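Local coordinates for protein uncharacterized N-acetyltransferase D2E76_00625 (Mycobacteroides abscessus, PDB 6YCA) that probably transfers acetyl groups from acetyl coenzyme A to amines, as an Eis-type member of the GCN5-related N-acetyltransferases, but cannot modify aminoglycosides, at residues N377-L382 and A398-F403; R322-G327 and F346-D351; V331-D336 and D361-V366. One frame throughout, in Å; residues are numbered along the deposited sequence.

Interaction 1 (N377-L382 and A398-F403); sequences NTWTRL and AADALF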
ATOM      1  N   ASN A 377      22.210 -26.528  12.018  1.00 21.20           N
ATOM      2  CA  ASN A 377      22.918 -25.572  12.855  1.00 21.85           C
ATOM      3  C   ASN A 377      24.274 -26.166  13.191  1.00 23.05           C
ATOM      4  O   ASN A 377      24.467 -27.384  13.158  1.00 24.84           O
ATOM      5  CB  ASN A 377      22.161 -25.276  14.154  1.00 21.85           C
ATOM      6  CG  ASN A 377      20.849 -24.564  13.916  1.00 24.26           C
ATOM      7  OD1 ASN A 377      20.782 -23.332  13.921  1.00 26.04           O
ATOM      8  ND2 ASN A 377      19.792 -25.337  13.708  1.00 25.42           N
ATOM      9  N   THR A 378      25.215 -25.295  13.523  1.00 23.82           N
ATOM     10  CA  THR A 378      26.543 -25.733  13.911  1.00 26.52           C
ATOM     11  C   THR A 378      26.777 -25.442  15.384  1.00 27.49           C
ATOM     12  O   THR A 378      26.063 -24.653  16.010  1.00 30.24           O
ATOM     13  CB  THR A 378      27.624 -25.055  13.062  1.00 31.62           C
ATOM     14  OG1 THR A 378      27.570 -23.635  13.256  1.00 35.32           O
ATOM     15  CG2 THR A 378      27.417 -25.376  11.597  1.00 25.11           C
ATOM     16  N   TRP A 379      27.796 -26.095  15.936  1.00 28.90           N
ATOM     17  CA  TRP A 379      28.115 -25.893  17.342  1.00 31.25           C
ATOM     18  C   TRP A 379      28.639 -24.486  17.599  1.00 33.39           C
ATOM     19  O   TRP A 379      28.389 -23.924  18.671  1.00 37.82           O
ATOM     20  CB  TRP A 379      29.128 -26.938  17.799  1.00 34.45           C
ATOM     21  CG  TRP A 379      28.583 -28.328  17.786  1.00 36.94           C
ATOM     22  CD1 TRP A 379      28.788 -29.278  16.827  1.00 37.93           C
ATOM     23  CD2 TRP A 379      27.742 -28.931  18.776  1.00 38.92           C
ATOM     24  NE1 TRP A 379      28.125 -30.437  17.158  1.00 38.26           N
ATOM     25  CE2 TRP A 379      27.475 -30.251  18.351  1.00 37.51           C
ATOM     26  CE3 TRP A 379      27.189 -28.485  19.981  1.00 37.81           C
ATOM     27  CZ2 TRP A 379      26.679 -31.128  19.088  1.00 34.03           C
ATOM     28  CZ3 TRP A 379      26.396 -29.357  20.711  1.00 36.93           C
ATOM     29  CH2 TRP A 379      26.150 -30.663  20.262  1.00 35.97           C
ATOM     30  N   THR A 380      29.342 -23.893  16.628  1.00 28.93           N
ATOM     31  CA  THR A 380      29.895 -22.559  16.839  1.00 29.57           C
ATOM     32  C   THR A 380      28.793 -21.534  17.026  1.00 32.81           C
ATOM     33  O   THR A 380      28.870 -20.685  17.921  1.00 38.99           O
ATOM     34  CB  THR A 380      30.780 -22.152  15.664  1.00 32.49           C
ATOM     35  OG1 THR A 380      31.708 -23.202  15.370  1.00 44.19           O
ATOM     36  CG2 THR A 380      31.547 -20.886  16.008  1.00 31.09           C
ATOM     37  N   ARG A 381      27.756 -21.591  16.193  1.00 35.55           N
ATOM     38  CA  ARG A 381      26.713 -20.579  16.292  1.00 34.96           C
ATOM     39  C   ARG A 381      25.850 -20.780  17.528  1.00 35.35           C
ATOM     40  O   ARG A 381      25.432 -19.801  18.153  1.00 42.97           O
ATOM     41  CB  ARG A 381      25.892 -20.526  15.009  1.00 30.32           C
ATOM     42  CG  ARG A 381      26.691 -20.019  13.817  1.00 27.18           C
ATOM     43  CD  ARG A 381      27.252 -18.635  14.087  1.00 28.40           C
ATOM     44  NE  ARG A 381      27.856 -18.048  12.895  1.00 34.86           N
ATOM     45  CZ  ARG A 381      28.568 -16.926  12.896  1.00 40.24           C
ATOM     46  NH1 ARG A 381      28.767 -16.267  14.031  1.00 43.31           N
ATOM     47  NH2 ARG A 381      29.084 -16.463  11.763  1.00 40.61           N
ATOM     48  N   LEU A 382      25.600 -22.030  17.918  1.00 29.32           N
ATOM     49  CA  LEU A 382      24.848 -22.259  19.145  1.00 28.69           C
ATOM     50  C   LEU A 382      25.674 -21.888  20.371  1.00 30.74           C
ATOM     51  O   LEU A 382      25.131 -21.393  21.365  1.00 33.41           O
ATOM     52  CB  LEU A 382      24.351 -23.703  19.214  1.00 28.99           C
ATOM     53  CG  LEU A 382      23.164 -23.996  18.289  1.00 27.02           C
ATOM     54  CD1 LEU A 382      22.586 -25.361  18.568  1.00 25.62           C
ATOM     55  CD2 LEU A 382      22.090 -22.931  18.405  1.00 25.93           C
ATOM     56  N   ALA A 398      36.239 -29.248  16.683  1.00 40.77           N
ATOM     57  CA  ALA A 398      36.287 -30.698  16.497  1.00 41.39           C
ATOM     58  C   ALA A 398      34.888 -31.292  16.382  1.00 41.44           C
ATOM     59  O   ALA A 398      34.660 -32.222  15.598  1.00 45.21           O
ATOM     60  CB  ALA A 398      37.058 -31.356  17.643  1.00 41.65           C
ATOM     61  N   ALA A 399      33.947 -30.794  17.184  1.00 36.57           N
ATOM     62  CA  ALA A 399      32.576 -31.268  17.075  1.00 34.88           C
ATOM     63  C   ALA A 399      31.970 -30.864  15.742  1.00 35.95           C
ATOM     64  O   ALA A 399      31.275 -31.662  15.099  1.00 36.41           O
ATOM     65  CB  ALA A 399      31.734 -30.718  18.220  1.00 34.13           C
ATOM     66  N   ASP A 400      32.223 -29.623  15.312  1.00 37.14           N
ATOM     67  CA  ASP A 400      31.721 -29.169  14.018  1.00 40.37           C
ATOM     68  C   ASP A 400      32.339 -29.949  12.863  1.00 40.14           C
ATOM     69  O   ASP A 400      31.676 -30.171  11.841  1.00 36.50           O
ATOM     70  CB  ASP A 400      31.946 -27.664  13.843  1.00 41.68           C
ATOM     71  CG  ASP A 400      30.860 -26.828  14.501  1.00 39.99           C
ATOM     72  OD1 ASP A 400      29.695 -27.277  14.526  1.00 37.29           O
ATOM     73  OD2 ASP A 400      31.167 -25.708  14.965  1.00 41.04           O
ATOM     74  N   ALA A 401      33.600 -30.373  13.003  1.00 38.73           N
ATOM     75  CA  ALA A 401      34.218 -31.191  11.967  1.00 40.06           C
ATOM     76  C   ALA A 401      33.498 -32.527  11.823  1.00 42.37           C
ATOM     77  O   ALA A 401      33.332 -33.037  10.708  1.00 43.22           O
ATOM     78  CB  ALA A 401      35.701 -31.397  12.270  1.00 37.52           C
ATOM     79  N   LEU A 402      33.051 -33.098  12.945  1.00 40.40           N
ATOM     80  CA  LEU A 402      32.352 -34.379  12.915  1.00 35.90           C
ATOM     81  C   LEU A 402      30.948 -34.230  12.345  1.00 38.13           C
ATOM     82  O   LEU A 402      30.524 -35.023  11.496  1.00 47.23           O
ATOM     83  CB  LEU A 402      32.280 -34.961  14.326  1.00 35.34           C
ATOM     84  CG  LEU A 402      33.541 -35.626  14.876  1.00 41.05           C
ATOM     85  CD1 LEU A 402      33.345 -36.033  16.329  1.00 38.29           C
ATOM     86  CD2 LEU A 402      33.937 -36.823  14.023  1.00 43.77           C
ATOM     87  N   PHE A 403      30.208 -33.220  12.808  1.00 32.97           N
ATOM     88  CA  PHE A 403      28.787 -33.076  12.508  1.00 32.09           C
ATOM     89  C   PHE A 403      28.493 -32.376  11.185  1.00 33.28           C
ATOM     90  O   PHE A 403      27.325 -32.334  10.784  1.00 33.90           O
ATOM     91  CB  PHE A 403      28.082 -32.328  13.644  1.00 31.42           C
ATOM     92  CG  PHE A 403      27.833 -33.164  14.865  1.00 30.10           C
ATOM     93  CD1 PHE A 403      28.881 -33.563  15.677  1.00 30.96           C
ATOM     94  CD2 PHE A 403      26.544 -33.540  15.210  1.00 29.79           C
ATOM     95  CE1 PHE A 403      28.652 -34.330  16.801  1.00 31.65           C
ATOM     96  CE2 PHE A 403      26.305 -34.306  16.339  1.00 29.06           C
ATOM     97  CZ  PHE A 403      27.360 -34.700  17.137  1.00 30.69           C
TER

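Interaction 2 (R322-G327 and F346-D351); sequences RTYTDG and FSVSSD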
ATOM      1  N   ARG A 322      22.965 -41.589  12.654  1.00 37.46           N
ATOM      2  CA  ARG A 322      23.543 -40.667  11.686  1.00 35.68           C
ATOM      3  C   ARG A 322      25.028 -40.953  11.499  1.00 32.06           C
ATOM      4  O   ARG A 322      25.659 -41.653  12.293  1.00 32.41           O
ATOM      5  CB  ARG A 322      23.330 -39.203  12.082  1.00 38.94           C
ATOM      6  CG  ARG A 322      24.159 -38.714  13.255  1.00 40.55           C
ATOM      7  CD  ARG A 322      24.296 -37.194  13.210  1.00 40.46           C
ATOM      8  NE  ARG A 322      25.221 -36.753  12.169  1.00 41.63           N
ATOM      9  CZ  ARG A 322      25.442 -35.479  11.846  1.00 38.30           C
ATOM     10  NH1 ARG A 322      24.804 -34.505  12.483  1.00 35.36           N
ATOM     11  NH2 ARG A 322      26.308 -35.179  10.884  1.00 35.62           N
ATOM     12  N   THR A 323      25.566 -40.431  10.408  1.00 33.44           N
ATOM     13  CA  THR A 323      26.971 -40.565  10.058  1.00 35.32           C
ATOM     14  C   THR A 323      27.767 -39.312  10.409  1.00 32.16           C
ATOM     15  O   THR A 323      27.219 -38.222  10.586  1.00 30.42           O
ATOM     16  CB  THR A 323      27.109 -40.894   8.572  1.00 37.01           C
ATOM     17  OG1 THR A 323      27.399 -39.695   7.842  1.00 40.37           O
ATOM     18  CG2 THR A 323      25.855 -41.551   8.056  1.00 32.89           C
ATOM     19  N   TYR A 324      29.082 -39.497  10.524  1.00 33.48           N
ATOM     20  CA  TYR A 324      30.011 -38.432  10.873  1.00 35.91           C
ATOM     21  C   TYR A 324      31.241 -38.536   9.983  1.00 38.39           C
ATOM     22  O   TYR A 324      31.403 -39.495   9.224  1.00 42.62           O
ATOM     23  CB  TYR A 324      30.435 -38.529  12.343  1.00 39.65           C
ATOM     24  CG  TYR A 324      29.282 -38.590  13.316  1.00 33.84           C
ATOM     25  CD1 TYR A 324      28.703 -37.428  13.808  1.00 32.47           C
ATOM     26  CD2 TYR A 324      28.772 -39.809  13.743  1.00 36.66           C
ATOM     27  CE1 TYR A 324      27.648 -37.479  14.696  1.00 31.72           C
ATOM     28  CE2 TYR A 324      27.720 -39.870  14.635  1.00 36.46           C
ATOM     29  CZ  TYR A 324      27.161 -38.701  15.106  1.00 36.76           C
ATOM     30  OH  TYR A 324      26.107 -38.754  15.992  1.00 36.51           O
ATOM     31  N   THR A 325      32.121 -37.542  10.088  1.00 38.01           N
ATOM     32  CA  THR A 325      33.362 -37.555   9.330  1.00 39.79           C
ATOM     33  C   THR A 325      34.445 -38.303  10.103  1.00 42.59           C
ATOM     34  O   THR A 325      34.337 -38.546  11.306  1.00 45.31           O
ATOM     35  CB  THR A 325      33.821 -36.129   9.020  1.00 40.28           C
ATOM     36  OG1 THR A 325      34.092 -35.438  10.242  1.00 46.57           O
ATOM     37  CG2 THR A 325      32.751 -35.375   8.250  1.00 34.54           C
ATOM     38  N   ASP A 326      35.524 -38.643   9.398  1.00 46.71           N
ATOM     39  CA  ASP A 326      36.609 -39.428   9.987  1.00 57.92           C
ATOM     40  C   ASP A 326      37.457 -38.538  10.896  1.00 65.55           C
ATOM     41  O   ASP A 326      38.616 -38.217  10.621  1.00 73.09           O
ATOM     42  CB  ASP A 326      37.436 -40.101   8.902  1.00 62.76           C
ATOM     43  CG  ASP A 326      36.706 -41.256   8.253  1.00 66.77           C
ATOM     44  OD1 ASP A 326      35.887 -41.899   8.941  1.00 68.85           O
ATOM     45  OD2 ASP A 326      36.947 -41.519   7.057  1.00 69.21           O
ATOM     46  N   GLY A 327      36.846 -38.141  12.013  1.00 61.50           N
ATOM     47  CA  GLY A 327      37.499 -37.338  13.018  1.00 59.26           C
ATOM     48  C   GLY A 327      37.690 -38.098  14.321  1.00 59.23           C
ATOM     49  O   GLY A 327      37.276 -39.242  14.483  1.00 65.58           O
ATOM     50  N   PHE A 346      27.947 -39.010  26.002  1.00 42.66           N
ATOM     51  CA  PHE A 346      28.052 -39.882  24.839  1.00 44.96           C
ATOM     52  C   PHE A 346      29.310 -39.544  24.056  1.00 48.42           C
ATOM     53  O   PHE A 346      29.521 -38.386  23.680  1.00 50.96           O
ATOM     54  CB  PHE A 346      26.841 -39.725  23.916  1.00 41.20           C
ATOM     55  CG  PHE A 346      25.527 -39.923  24.601  1.00 42.82           C
ATOM     56  CD1 PHE A 346      25.035 -41.196  24.820  1.00 45.22           C
ATOM     57  CD2 PHE A 346      24.781 -38.837  25.027  1.00 43.98           C
ATOM     58  CE1 PHE A 346      23.821 -41.381  25.450  1.00 48.06           C
ATOM     59  CE2 PHE A 346      23.566 -39.017  25.658  1.00 45.25           C
ATOM     60  CZ  PHE A 346      23.084 -40.290  25.869  1.00 46.90           C
ATOM     61  N   SER A 347      30.134 -40.556  23.804  1.00 48.35           N
ATOM     62  CA  SER A 347      31.286 -40.424  22.922  1.00 46.49           C
ATOM     63  C   SER A 347      30.820 -40.740  21.507  1.00 41.38           C
ATOM     64  O   SER A 347      30.480 -41.887  21.201  1.00 44.32           O
ATOM     65  CB  SER A 347      32.389 -41.385  23.352  1.00 48.76           C
ATOM     66  OG  SER A 347      33.434 -41.424  22.397  1.00 50.27           O
ATOM     67  N   VAL A 348      30.793 -39.728  20.646  1.00 39.96           N
ATOM     68  CA  VAL A 348      30.313 -39.869  19.276  1.00 41.84           C
ATOM     69  C   VAL A 348      31.508 -39.842  18.333  1.00 41.37           C
ATOM     70  O   VAL A 348      32.370 -38.960  18.429  1.00 40.16           O
ATOM     71  CB  VAL A 348      29.264 -38.803  18.911  1.00 41.72           C
ATOM     72  CG1 VAL A 348      27.999 -39.029  19.714  1.00 41.86           C
ATOM     73  CG2 VAL A 348      29.798 -37.407  19.158  1.00 45.44           C
ATOM     74  N   SER A 349      31.568 -40.821  17.436  1.00 41.71           N
ATOM     75  CA  SER A 349      32.612 -40.883  16.428  1.00 45.21           C
ATOM     76  C   SER A 349      32.073 -41.663  15.241  1.00 53.25           C
ATOM     77  O   SER A 349      31.038 -42.328  15.326  1.00 55.83           O
ATOM     78  CB  SER A 349      33.884 -41.535  16.973  1.00 47.41           C
ATOM     79  OG  SER A 349      33.667 -42.906  17.254  1.00 49.57           O
ATOM     80  N   SER A 350      32.793 -41.573  14.121  1.00 59.01           N
ATOM     81  CA  SER A 350      32.381 -42.286  12.916  1.00 61.36           C
ATOM     82  C   SER A 350      32.360 -43.803  13.102  1.00 60.34           C
ATOM     83  O   SER A 350      31.697 -44.498  12.325  1.00 58.80           O
ATOM     84  CB  SER A 350      33.284 -41.885  11.744  1.00 65.40           C
ATOM     85  OG  SER A 350      32.881 -42.508  10.538  1.00 68.47           O
ATOM     86  N   ASP A 351      33.051 -44.335  14.112  1.00 60.13           N
ATOM     87  CA  ASP A 351      33.108 -45.780  14.317  1.00 62.15           C
ATOM     88  C   ASP A 351      32.107 -46.293  15.344  1.00 64.32           C
ATOM     89  O   ASP A 351      31.518 -47.358  15.141  1.00 67.72           O
ATOM     90  CB  ASP A 351      34.515 -46.209  14.742  1.00 64.16           C
ATOM     91  CG  ASP A 351      35.552 -45.926  13.683  1.00 70.99           C
ATOM     92  OD1 ASP A 351      35.198 -45.933  12.485  1.00 72.42           O
ATOM     93  OD2 ASP A 351      36.724 -45.701  14.050  1.00 75.65           O
TER

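Interaction 3 (V331-D336 and D361-V366); sequences VIEVQD and DISVDV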
ATOM      1  N   VAL A 331      33.189 -36.129  23.299  1.00 44.33           N
ATOM      2  CA  VAL A 331      32.274 -36.538  24.359  1.00 44.10           C
ATOM      3  C   VAL A 331      31.314 -35.390  24.634  1.00 45.37           C
ATOM      4  O   VAL A 331      31.741 -34.279  24.972  1.00 48.34           O
ATOM      5  CB  VAL A 331      33.025 -36.955  25.630  1.00 44.26           C
ATOM      6  CG1 VAL A 331      32.031 -37.376  26.705  1.00 43.68           C
ATOM      7  CG2 VAL A 331      33.999 -38.080  25.320  1.00 45.82           C
ATOM      8  N   ILE A 332      30.019 -35.654  24.478  1.00 43.68           N
ATOM      9  CA  ILE A 332      28.970 -34.655  24.653  1.00 40.71           C
ATOM     10  C   ILE A 332      28.156 -35.016  25.887  1.00 39.62           C
ATOM     11  O   ILE A 332      27.599 -36.117  25.970  1.00 45.84           O
ATOM     12  CB  ILE A 332      28.068 -34.566  23.412  1.00 34.98           C
ATOM     13  CG1 ILE A 332      28.906 -34.288  22.165  1.00 34.87           C
ATOM     14  CG2 ILE A 332      27.014 -33.501  23.603  1.00 33.49           C
ATOM     15  CD1 ILE A 332      28.103 -34.263  20.886  1.00 33.22           C
ATOM     16  N   GLU A 333      28.079 -34.095  26.843  1.00 37.23           N
ATOM     17  CA  GLU A 333      27.212 -34.269  28.002  1.00 42.33           C
ATOM     18  C   GLU A 333      25.870 -33.610  27.701  1.00 42.26           C
ATOM     19  O   GLU A 333      25.800 -32.396  27.480  1.00 39.13           O
ATOM     20  CB  GLU A 333      27.845 -33.672  29.260  1.00 46.25           C
ATOM     21  CG  GLU A 333      27.034 -33.914  30.534  1.00 49.59           C
ATOM     22  CD  GLU A 333      27.694 -33.350  31.782  1.00 55.41           C
ATOM     23  OE1 GLU A 333      28.876 -32.959  31.715  1.00 59.33           O
ATOM     24  OE2 GLU A 333      27.029 -33.291  32.836  1.00 57.50           O
ATOM     25  N   VAL A 334      24.808 -34.413  27.697  1.00 41.49           N
ATOM     26  CA  VAL A 334      23.473 -33.967  27.319  1.00 37.61           C
ATOM     27  C   VAL A 334      22.618 -33.859  28.574  1.00 37.01           C
ATOM     28  O   VAL A 334      22.637 -34.760  29.424  1.00 36.89           O
ATOM     29  CB  VAL A 334      22.839 -34.933  26.305  1.00 34.74           C
ATOM     30  CG1 VAL A 334      21.476 -34.419  25.857  1.00 31.40           C
ATOM     31  CG2 VAL A 334      23.774 -35.133  25.120  1.00 32.76           C
ATOM     32  N   GLN A 335      21.880 -32.758  28.691  1.00 33.19           N
ATOM     33  CA  GLN A 335      20.929 -32.552  29.774  1.00 36.46           C
ATOM     34  C   GLN A 335      19.513 -32.714  29.242  1.00 39.23           C
ATOM     35  O   GLN A 335      19.144 -32.081  28.247  1.00 43.31           O
ATOM     36  CB  GLN A 335      21.099 -31.178  30.417  1.00 44.53           C
ATOM     37  CG  GLN A 335      20.082 -30.903  31.509  1.00 53.17           C
ATOM     38  CD  GLN A 335      20.476 -29.735  32.389  1.00 63.83           C
ATOM     39  OE1 GLN A 335      21.327 -29.871  33.272  1.00 71.61           O
ATOM     40  NE2 GLN A 335      19.861 -28.579  32.153  1.00 62.38           N
ATOM     41  N   ASP A 336      18.720 -33.545  29.913  1.00 41.42           N
ATOM     42  CA  ASP A 336      17.352 -33.828  29.496  1.00 40.01           C
ATOM     43  C   ASP A 336      16.497 -33.978  30.741  1.00 42.05           C
ATOM     44  O   ASP A 336      16.700 -34.908  31.526  1.00 51.60           O
ATOM     45  CB  ASP A 336      17.302 -35.103  28.650  1.00 39.74           C
ATOM     46  CG  ASP A 336      16.027 -35.221  27.846  1.00 41.06           C
ATOM     47  OD1 ASP A 336      14.988 -34.681  28.284  1.00 41.86           O
ATOM     48  OD2 ASP A 336      16.069 -35.839  26.761  1.00 41.12           O
ATOM     49  N   ASP A 361      33.639 -33.040  26.432  1.00 44.06           N
ATOM     50  CA  ASP A 361      34.150 -31.919  25.656  1.00 44.25           C
ATOM     51  C   ASP A 361      33.109 -30.829  25.460  1.00 44.25           C
ATOM     52  O   ASP A 361      33.475 -29.673  25.223  1.00 45.75           O
ATOM     53  CB  ASP A 361      34.624 -32.397  24.280  1.00 43.87           C
ATOM     54  CG  ASP A 361      35.851 -33.281  24.360  1.00 50.39           C
ATOM     55  OD1 ASP A 361      36.781 -32.939  25.122  1.00 53.36           O
ATOM     56  OD2 ASP A 361      35.880 -34.322  23.668  1.00 52.76           O
ATOM     57  N   ILE A 362      31.826 -31.175  25.534  1.00 44.56           N
ATOM     58  CA  ILE A 362      30.747 -30.237  25.237  1.00 42.83           C
ATOM     59  C   ILE A 362      29.555 -30.559  26.130  1.00 43.65           C
ATOM     60  O   ILE A 362      29.244 -31.728  26.372  1.00 44.05           O
ATOM     61  CB  ILE A 362      30.375 -30.321  23.740  1.00 40.91           C
ATOM     62  CG1 ILE A 362      31.385 -29.547  22.900  1.00 36.32           C
ATOM     63  CG2 ILE A 362      28.973 -29.797  23.484  1.00 43.24           C
ATOM     64  CD1 ILE A 362      31.145 -29.678  21.449  1.00 35.50           C
ATOM     65  N   SER A 363      28.890 -29.516  26.627  1.00 35.87           N
ATOM     66  CA  SER A 363      27.664 -29.653  27.403  1.00 37.28           C
ATOM     67  C   SER A 363      26.561 -28.887  26.688  1.00 33.53           C
ATOM     68  O   SER A 363      26.768 -27.744  26.271  1.00 33.09           O
ATOM     69  CB  SER A 363      27.835 -29.114  28.827  1.00 43.93           C
ATOM     70  OG  SER A 363      28.680 -29.947  29.605  1.00 51.60           O
ATOM     71  N   VAL A 364      25.408 -29.530  26.512  1.00 33.29           N
ATOM     72  CA  VAL A 364      24.297 -28.930  25.784  1.00 31.02           C
ATOM     73  C   VAL A 364      23.018 -29.592  26.278  1.00 38.76           C
ATOM     74  O   VAL A 364      23.023 -30.762  26.671  1.00 46.20           O
ATOM     75  CB  VAL A 364      24.513 -29.104  24.258  1.00 30.08           C
ATOM     76  CG1 VAL A 364      25.177 -30.438  23.969  1.00 30.81           C
ATOM     77  CG2 VAL A 364      23.237 -28.950  23.476  1.00 33.07           C
ATOM     78  N   ASP A 365      21.917 -28.841  26.263  1.00 39.74           N
ATOM     79  CA  ASP A 365      20.613 -29.420  26.559  1.00 39.65           C
ATOM     80  C   ASP A 365      20.034 -30.110  25.327  1.00 32.32           C
ATOM     81  O   ASP A 365      20.393 -29.809  24.186  1.00 27.64           O
ATOM     82  CB  ASP A 365      19.647 -28.359  27.097  1.00 47.59           C
ATOM     83  CG  ASP A 365      19.315 -27.290  26.070  1.00 52.39           C
ATOM     84  OD1 ASP A 365      20.156 -27.029  25.185  1.00 55.04           O
ATOM     85  OD2 ASP A 365      18.223 -26.694  26.163  1.00 53.09           O
ATOM     86  N   VAL A 366      19.097 -31.032  25.573  1.00 33.43           N
ATOM     87  CA  VAL A 366      18.587 -31.892  24.506  1.00 32.64           C
ATOM     88  C   VAL A 366      17.911 -31.086  23.402  1.00 34.76           C
ATOM     89  O   VAL A 366      17.907 -31.501  22.235  1.00 36.33           O
ATOM     90  CB  VAL A 366      17.681 -33.001  25.083  1.00 32.10           C
ATOM     91  CG1 VAL A 366      16.392 -32.415  25.638  1.00 30.51           C
ATOM     92  CG2 VAL A 366      17.390 -34.065  24.027  1.00 32.40           C
TER

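Interaction 1 (N377-L382 and A398-F403)
D400 reaches out from helix 395-403 and takes hold of the start of helix 379-384 with both carboxylate oxygens. OD1, through its syn lone pair, accepts the amide of W379 (N to OD1 2.6 Å, N-H...O angle 157°). OD2 accepts the T380 hydroxyl, OG1 to OD2 2.6 Å, nearly along the C-O axis, and a weak bond from T380 N. The T380 hydroxyl can serve because OG1 lies anti to the carbonyl carbon, beside its own backbone N (chi1 -49°), so amide and hydroxyl face the same oxygen. Aspartate suits the place: its charge would also be steadied by the positive end of the helix dipole.

The tight part lies around the buried indole of W379. A399 lays its CB over one face, 3.8 Å from the centroid of the five-membered ring, a CH-pi contact that a small methyl allows. F403 offers its ring face to the indole edge, a T-shaped pair with planes at 85° and W379 NE1 3.5 Å from F403 CD1. The more open side is that of T378 and T380, partly exposed although the carboxylate of D400 lies close against them. There T378 OG1 bonds G406 O of the second subunit, and T380 lies near a bound sulfate.

This is tertiary recognition of a helix N terminus: T378 holds the N-cap position, while D400 of another helix accepts the W379 amide and, weakly, that of T380 within the sterol carrier protein-like domain.

Interaction 2 (R322-G327 and F346-D351)
Y324 and S350 bring the backbones closest, CA to CA 5.0 Å, where the irregular run 322-327 passes the end of strand 344-348, and no backbone hydrogen bond joins the two segments. The chain then bends at D326, the centre of an inverse gamma turn closed by G327 N on T325 O.

Y324 supplies most of the buried surface on its side of the contact. Its ring meets the backbone obliquely where the strand ends, with CD2 3.7 Å from S349 O, and its far end reaches V348, CZ to CB 4.3 Å. With CG anti to the carbonyl carbon (chi1 -53°), the ring extends back along the strand instead of outward. A tyrosine fits because the ring is buried between apolar neighbours while its hydroxyl still finds a partner, L319 O in helix 315-321. F403 meets the same ring edge-to-face. V348, a branched residue suited to a strand, gives the ring a compact apolar wall.

The other end is polar and more open. S350 directs its CB toward T325 O, at 3.5 Å, and its OG lies anti to the backbone N, which turns the hydroxyl to D326. The resulting bond, OG to D326 OD1 3.5 Å, is weak. D351 brings a second carboxylate near, its OD1 5.4 Å from D326 OD1, so some mutual repulsion is possible, though both residues are exposed and solvent may screen it. T325 looks away from the strand, and its OG1 bonds A401 O.

The chemistry implies a contact held mainly by packing, with Y324 and S350 burying the most surface on their respective sides, while the weak serine-aspartate bond probably adds little.

Interaction 3 (V331-D336 and D361-V366)
I332 lays its CG2 methyl obliquely against CG1 of V364, 3.6 Å apart, and also meets CG2 of I362 on the neighbouring strand. V364 turns CG1 to this place by setting it between its backbone N and carbonyl carbon (chi1 36°). These beta-branched residues suit extended chain, and they point to the buried face of the sheet, where W379 touches all three and F403 packs on I332.

Strands 331-335 and 362-365 run parallel, in register from I332 with I362 to Q335 with D365. E333 sits between two residues of its partner: its N donates to I362 O (2.7 Å) and its O accepts V364 N (3.1 Å). Q335 repeats the pattern, its N bonding V364 O and its O taking V366 N. At the start of the pair V331 O receives both D361 N and I362 N, while V331 N meets D361 OD2 on its anti side, well out of the carboxylate plane, 3.3 Å away.

The opposite face carries E333, Q335, S363 and D365, polar side chains suited to a partly exposed surface. D365 holds the N-cap position of helix 366-373. Past the strand, V366 methyls rest on the carboxylate of D336, CG2 to OD2 3.5 Å.

The chemistry thus implies a two-faced pair, oily toward the helices and polar on its other side, with D361 bonding the partner strand at the start and, at the far end, D336 and D365 salt-bridged to R311 and R144.

Following the chain from its N terminus, 322-327 of interaction 2 comes first, then 331-336 of interaction 3. Interaction 2 closes at 346-351, bringing the strand hairpin 330-348 back beside its entrance; interaction 3 closes later, at 361-366, after strand 353-356. The two therefore cross, and F346 O bonds I332 N between them. Interaction 1 follows in series, closing a loop of 15 residues that holds strand 388-390. Its last helix returns to the entry segment, where F403 O accepts R322 NH2, and also lies on the sheet, A399 packing on I362. Together the three contacts tie the entry segment, the five-stranded sheet and the covering helices into one sterol carrier protein-like domain.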